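Local structure of MxaA (Stigmatella aurantiaca, 4W4T) at residues L284-L297 / T384-V398. The protein carries, as the last domain of a myxalamid PKS-NRPS synthetase, an NADPH-binding reductase that probably releases the carrier-bound chain as a primary alcohol. Numbering follows the deposited sequence.
Sequences LTPVDYVSSAIVDL and TLKALGGTGTSCPSV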
loop_
_atom_site.group_PDB
_atom_site.type_symbol
_atom_site.label_atom_id
_atom_site.label_comp_id
_atom_site.label_asym_id
_atom_site.label_seq_id
_atom_site.Cartn_x
_atom_site.Cartn_y
_atom_site.Cartn_z
ATOM N N LEU A 284 -6.619 16.764 18.237
ATOM C CA LEU A 284 -5.264 16.336 18.567
ATOM C C LEU A 284 -5.206 16.173 20.070
ATOM O O LEU A 284 -5.304 17.154 20.812
ATOM C CB LEU A 284 -4.206 17.336 18.106
ATOM C CG LEU A 284 -3.826 17.413 16.628
ATOM C CD1 LEU A 284 -4.823 18.257 15.870
ATOM C CD2 LEU A 284 -2.447 18.022 16.524
ATOM N N THR A 285 -5.070 14.930 20.511
ATOM C CA THR A 285 -5.136 14.601 21.927
ATOM C C THR A 285 -3.800 14.034 22.396
ATOM O O THR A 285 -3.484 12.880 22.106
ATOM C CB THR A 285 -6.244 13.575 22.192
ATOM O OG1 THR A 285 -7.462 14.005 21.567
ATOM C CG2 THR A 285 -6.475 13.410 23.679
ATOM N N PRO A 286 -3.000 14.849 23.100
ATOM C CA PRO A 286 -1.669 14.395 23.515
ATOM C C PRO A 286 -1.694 13.097 24.339
ATOM O O PRO A 286 -2.552 12.931 25.206
ATOM C CB PRO A 286 -1.160 15.555 24.358
ATOM C CG PRO A 286 -1.821 16.775 23.739
ATOM C CD PRO A 286 -3.214 16.285 23.399
ATOM N N VAL A 287 -0.733 12.222 24.086
ATOM C CA VAL A 287 -0.714 10.892 24.725
ATOM C C VAL A 287 -0.619 10.970 26.260
ATOM O O VAL A 287 -1.153 10.088 26.957
ATOM C CB VAL A 287 0.437 10.031 24.177
ATOM C CG1 VAL A 287 1.805 10.569 24.613
ATOM C CG2 VAL A 287 0.247 8.559 24.599
ATOM N N ASP A 288 0.002 12.029 26.799
ATOM C CA ASP A 288 0.078 12.146 28.264
ATOM C C ASP A 288 -1.299 12.410 28.885
ATOM O O ASP A 288 -1.575 11.960 30.002
ATOM C CB ASP A 288 1.093 13.209 28.728
ATOM C CG ASP A 288 1.025 14.525 27.937
ATOM O OD1 ASP A 288 0.869 14.483 26.704
ATOM O OD2 ASP A 288 1.168 15.600 28.574
ATOM N N TYR A 289 -2.191 13.066 28.157
ATOM C CA TYR A 289 -3.559 13.203 28.646
ATOM C C TYR A 289 -4.336 11.883 28.566
ATOM O O TYR A 289 -5.059 11.532 29.496
ATOM C CB TYR A 289 -4.308 14.287 27.874
ATOM C CG TYR A 289 -5.782 14.328 28.202
ATOM C CD1 TYR A 289 -6.228 14.747 29.460
ATOM C CD2 TYR A 289 -6.728 13.939 27.263
ATOM C CE1 TYR A 289 -7.566 14.780 29.759
ATOM C CE2 TYR A 289 -8.074 13.979 27.547
ATOM C CZ TYR A 289 -8.488 14.394 28.797
ATOM O OH TYR A 289 -9.826 14.423 29.082
ATOM N N VAL A 290 -4.223 11.178 27.438
ATOM C CA VAL A 290 -4.950 9.925 27.285
ATOM C C VAL A 290 -4.518 8.931 28.353
ATOM O O VAL A 290 -5.363 8.347 29.040
ATOM C CB VAL A 290 -4.741 9.308 25.898
ATOM C CG1 VAL A 290 -5.527 8.023 25.782
ATOM C CG2 VAL A 290 -5.174 10.300 24.820
ATOM N N SER A 291 -3.213 8.759 28.529
ATOM C CA SER A 291 -2.750 7.773 29.504
ATOM C C SER A 291 -3.145 8.183 30.919
ATOM O O SER A 291 -3.597 7.341 31.688
ATOM C CB SER A 291 -1.237 7.547 29.417
ATOM O OG SER A 291 -0.494 8.724 29.674
ATOM N N SER A 292 -3.011 9.462 31.271
ATOM C CA SER A 292 -3.402 9.877 32.626
ATOM C C SER A 292 -4.894 9.712 32.849
ATOM O O SER A 292 -5.311 9.303 33.926
ATOM C CB SER A 292 -3.003 11.332 32.915
ATOM O OG SER A 292 -1.606 11.434 33.084
ATOM N N ALA A 293 -5.703 10.025 31.838
ATOM C CA ALA A 293 -7.153 9.908 31.986
ATOM C C ALA A 293 -7.581 8.447 32.109
ATOM O O ALA A 293 -8.463 8.129 32.902
ATOM C CB ALA A 293 -7.886 10.573 30.816
ATOM N N ILE A 294 -6.983 7.575 31.301
ATOM C CA ILE A 294 -7.276 6.149 31.411
ATOM C C ILE A 294 -7.073 5.679 32.847
ATOM O O ILE A 294 -7.960 5.070 33.451
ATOM C CB ILE A 294 -6.392 5.314 30.475
ATOM C CG1 ILE A 294 -6.785 5.558 29.017
ATOM C CG2 ILE A 294 -6.513 3.815 30.826
ATOM C CD1 ILE A 294 -5.842 4.890 28.022
ATOM N N VAL A 295 -5.904 5.976 33.397
ATOM C CA VAL A 295 -5.585 5.490 34.736
ATOM C C VAL A 295 -6.492 6.159 35.766
ATOM O O VAL A 295 -7.058 5.480 36.607
ATOM C CB VAL A 295 -4.101 5.714 35.088
ATOM C CG1 VAL A 295 -3.833 5.371 36.565
ATOM C CG2 VAL A 295 -3.217 4.869 34.186
ATOM N N ASP A 296 -6.686 7.455 35.683
ATOM C CA ASP A 296 -7.568 8.162 36.577
ATOM C C ASP A 296 -8.965 7.599 36.564
ATOM O O ASP A 296 -9.497 7.317 37.563
ATOM C CB ASP A 296 -7.600 9.658 36.251
ATOM C CG ASP A 296 -6.429 10.403 36.837
ATOM O OD1 ASP A 296 -5.727 9.892 37.673
ATOM O OD2 ASP A 296 -6.228 11.537 36.512
ATOM N N LEU A 297 -9.536 7.434 35.392
ATOM C CA LEU A 297 -10.911 6.947 35.271
ATOM C C LEU A 297 -11.020 5.503 35.748
ATOM O O LEU A 297 -12.029 5.114 36.332
ATOM C CB LEU A 297 -11.405 7.051 33.833
ATOM C CG LEU A 297 -11.632 8.488 33.343
ATOM C CD1 LEU A 297 -11.658 8.512 31.814
ATOM C CD2 LEU A 297 -12.938 9.041 33.917
ATOM N N THR A 384 -16.348 12.847 30.795
ATOM C CA THR A 384 -14.942 12.784 31.155
ATOM C C THR A 384 -14.530 14.022 31.957
ATOM O O THR A 384 -13.858 13.919 32.978
ATOM C CB THR A 384 -14.056 12.676 29.922
ATOM O OG1 THR A 384 -14.436 11.508 29.170
ATOM C CG2 THR A 384 -12.597 12.576 30.338
ATOM N N LEU A 385 -14.932 15.194 31.474
ATOM C CA LEU A 385 -14.557 16.444 32.134
ATOM C C LEU A 385 -15.016 16.447 33.599
ATOM O O LEU A 385 -14.229 16.760 34.506
ATOM C CB LEU A 385 -15.142 17.633 31.375
ATOM C CG LEU A 385 -14.522 18.996 31.685
ATOM C CD1 LEU A 385 -13.163 19.172 30.981
ATOM C CD2 LEU A 385 -15.493 20.126 31.308
ATOM N N LYS A 386 -16.269 16.071 33.826
ATOM C CA LYS A 386 -16.784 15.969 35.198
ATOM C C LYS A 386 -16.008 14.966 36.039
ATOM O O LYS A 386 -15.586 15.279 37.158
ATOM C CB LYS A 386 -18.268 15.593 35.211
ATOM C CG LYS A 386 -19.147 16.481 34.362
ATOM C CD LYS A 386 -20.637 16.285 34.665
ATOM C CE LYS A 386 -21.508 16.960 33.601
ATOM N NZ LYS A 386 -22.111 15.973 32.656
ATOM N N ALA A 387 -15.794 13.767 35.505
ATOM C CA ALA A 387 -15.163 12.720 36.290
ATOM C C ALA A 387 -13.723 13.095 36.671
ATOM O O ALA A 387 -13.205 12.632 37.687
ATOM C CB ALA A 387 -15.193 11.380 35.529
ATOM N N LEU A 388 -13.084 13.937 35.859
ATOM C CA LEU A 388 -11.694 14.302 36.103
ATOM C C LEU A 388 -11.529 15.632 36.866
ATOM O O LEU A 388 -10.412 16.035 37.147
ATOM C CB LEU A 388 -10.929 14.393 34.787
ATOM C CG LEU A 388 -10.774 13.069 34.024
ATOM C CD1 LEU A 388 -9.886 13.284 32.818
ATOM C CD2 LEU A 388 -10.214 11.981 34.925
ATOM N N GLY A 389 -12.630 16.296 37.184
ATOM C CA GLY A 389 -12.571 17.666 37.695
ATOM C C GLY A 389 -11.817 17.833 39.009
ATOM O O GLY A 389 -11.235 18.893 39.275
ATOM N N GLY A 390 -11.826 16.789 39.835
ATOM C CA GLY A 390 -11.119 16.812 41.104
ATOM C C GLY A 390 -9.713 16.262 40.976
ATOM O O GLY A 390 -8.986 16.164 41.965
ATOM N N THR A 391 -9.333 15.878 39.756
ATOM C CA THR A 391 -7.975 15.407 39.477
ATOM C C THR A 391 -7.138 16.517 38.849
ATOM O O THR A 391 -7.664 17.568 38.492
ATOM C CB THR A 391 -7.951 14.210 38.494
ATOM O OG1 THR A 391 -8.183 14.697 37.162
ATOM C CG2 THR A 391 -9.005 13.161 38.856
ATOM N N GLY A 392 -5.845 16.260 38.672
ATOM C CA GLY A 392 -4.983 17.207 37.990
ATOM C C GLY A 392 -4.826 16.872 36.515
ATOM O O GLY A 392 -3.859 17.303 35.872
ATOM N N THR A 393 -5.794 16.133 35.973
ATOM C CA THR A 393 -5.711 15.659 34.586
ATOM C C THR A 393 -6.613 16.482 33.678
ATOM O O THR A 393 -7.843 16.472 33.802
ATOM C CB THR A 393 -6.073 14.170 34.477
ATOM O OG1 THR A 393 -5.147 13.412 35.265
ATOM C CG2 THR A 393 -6.007 13.694 33.007
ATOM N N SER A 394 -5.968 17.209 32.774
ATOM C CA SER A 394 -6.642 18.119 31.866
ATOM C C SER A 394 -5.893 18.077 30.547
ATOM O O SER A 394 -4.672 17.984 30.538
ATOM C CB SER A 394 -6.663 19.538 32.453
ATOM O OG SER A 394 -7.269 20.466 31.577
ATOM N N CYS A 395 -6.613 18.146 29.434
ATOM C CA CYS A 395 -5.979 18.031 28.129
ATOM C C CYS A 395 -5.282 19.327 27.726
ATOM O O CYS A 395 -5.861 20.404 27.839
ATOM C CB CYS A 395 -7.011 17.651 27.077
ATOM S SG CYS A 395 -6.292 17.167 25.492
ATOM N N PRO A 396 -4.024 19.228 27.281
ATOM C CA PRO A 396 -3.323 20.416 26.785
ATOM C C PRO A 396 -4.036 21.020 25.580
ATOM O O PRO A 396 -4.665 20.318 24.789
ATOM C CB PRO A 396 -1.941 19.884 26.399
ATOM C CG PRO A 396 -1.766 18.631 27.220
ATOM C CD PRO A 396 -3.144 18.054 27.378
ATOM N N SER A 397 -3.961 22.342 25.470
ATOM C CA SER A 397 -4.492 23.056 24.325
ATOM C C SER A 397 -3.606 22.872 23.106
ATOM O O SER A 397 -2.385 22.735 23.230
ATOM C CB SER A 397 -4.605 24.555 24.625
ATOM O OG SER A 397 -5.306 24.771 25.832
ATOM N N VAL A 398 -4.214 22.889 21.927
ATOM C CA VAL A 398 -3.428 22.903 20.704
ATOM C C VAL A 398 -3.129 24.367 20.393
ATOM O O VAL A 398 -4.042 25.172 20.199
ATOM C CB VAL A 398 -4.148 22.232 19.537
ATOM C CG1 VAL A 398 -3.284 22.302 18.262
ATOM C CG2 VAL A 398 -4.456 20.782 19.878
#
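Tyr289 packs against the backbone of Ser394 and Cys395, with Thr393 CG2 on its CD1 and Cys395 CB over the centre of its ring, 3.6 Å from the centroid and 6° off the normal, a CH-pi contact. A flat ring suits this place because an extended chain can lie across it. The ring reaches out from helix 287-297 because a chi1 of 172° turns CG anti to the backbone N, and its OH comes within 3.6 Å of Thr384 CG2. Cys395 SG, slim and polarisable, sits obliquely to the ring and 3.8 Å from Pro286 CD. Pro286, the N-cap of its helix, packs its CG 3.9 Å from Pro396 CG, the two rings passing in opposite directions. Losing the ring to an alanine here is likely to leave Cys395 without its aromatic partner, and Leu388 and Thr393 CG2 without an apolar neighbour. Leu388 is a knob in a hole formed by Tyr289, Ala293, Asp296 and Leu297; small Ala293 lets CD1 in, while CD2 meets Asp296 CB at 3.7 Å. Just beside it, Thr393 OG1 donates a very short 2.5 Å hydrogen bond to Asp296 OD2, while OD1 of that carboxylate forms a salt bridge with Arg78. The outer side is looser: the glycines of 389-392 are exposed. Here a type I turn runs from Leu388 to Thr391, whose OG1 donates to Leu388 O; separately, Thr393 N donates to Thr391 OG1, an ST turn. The contact thus lays the 384-398 segment over a helix flanking the parallel sheet of a Rossmann fold, as in short-chain dehydrogenases.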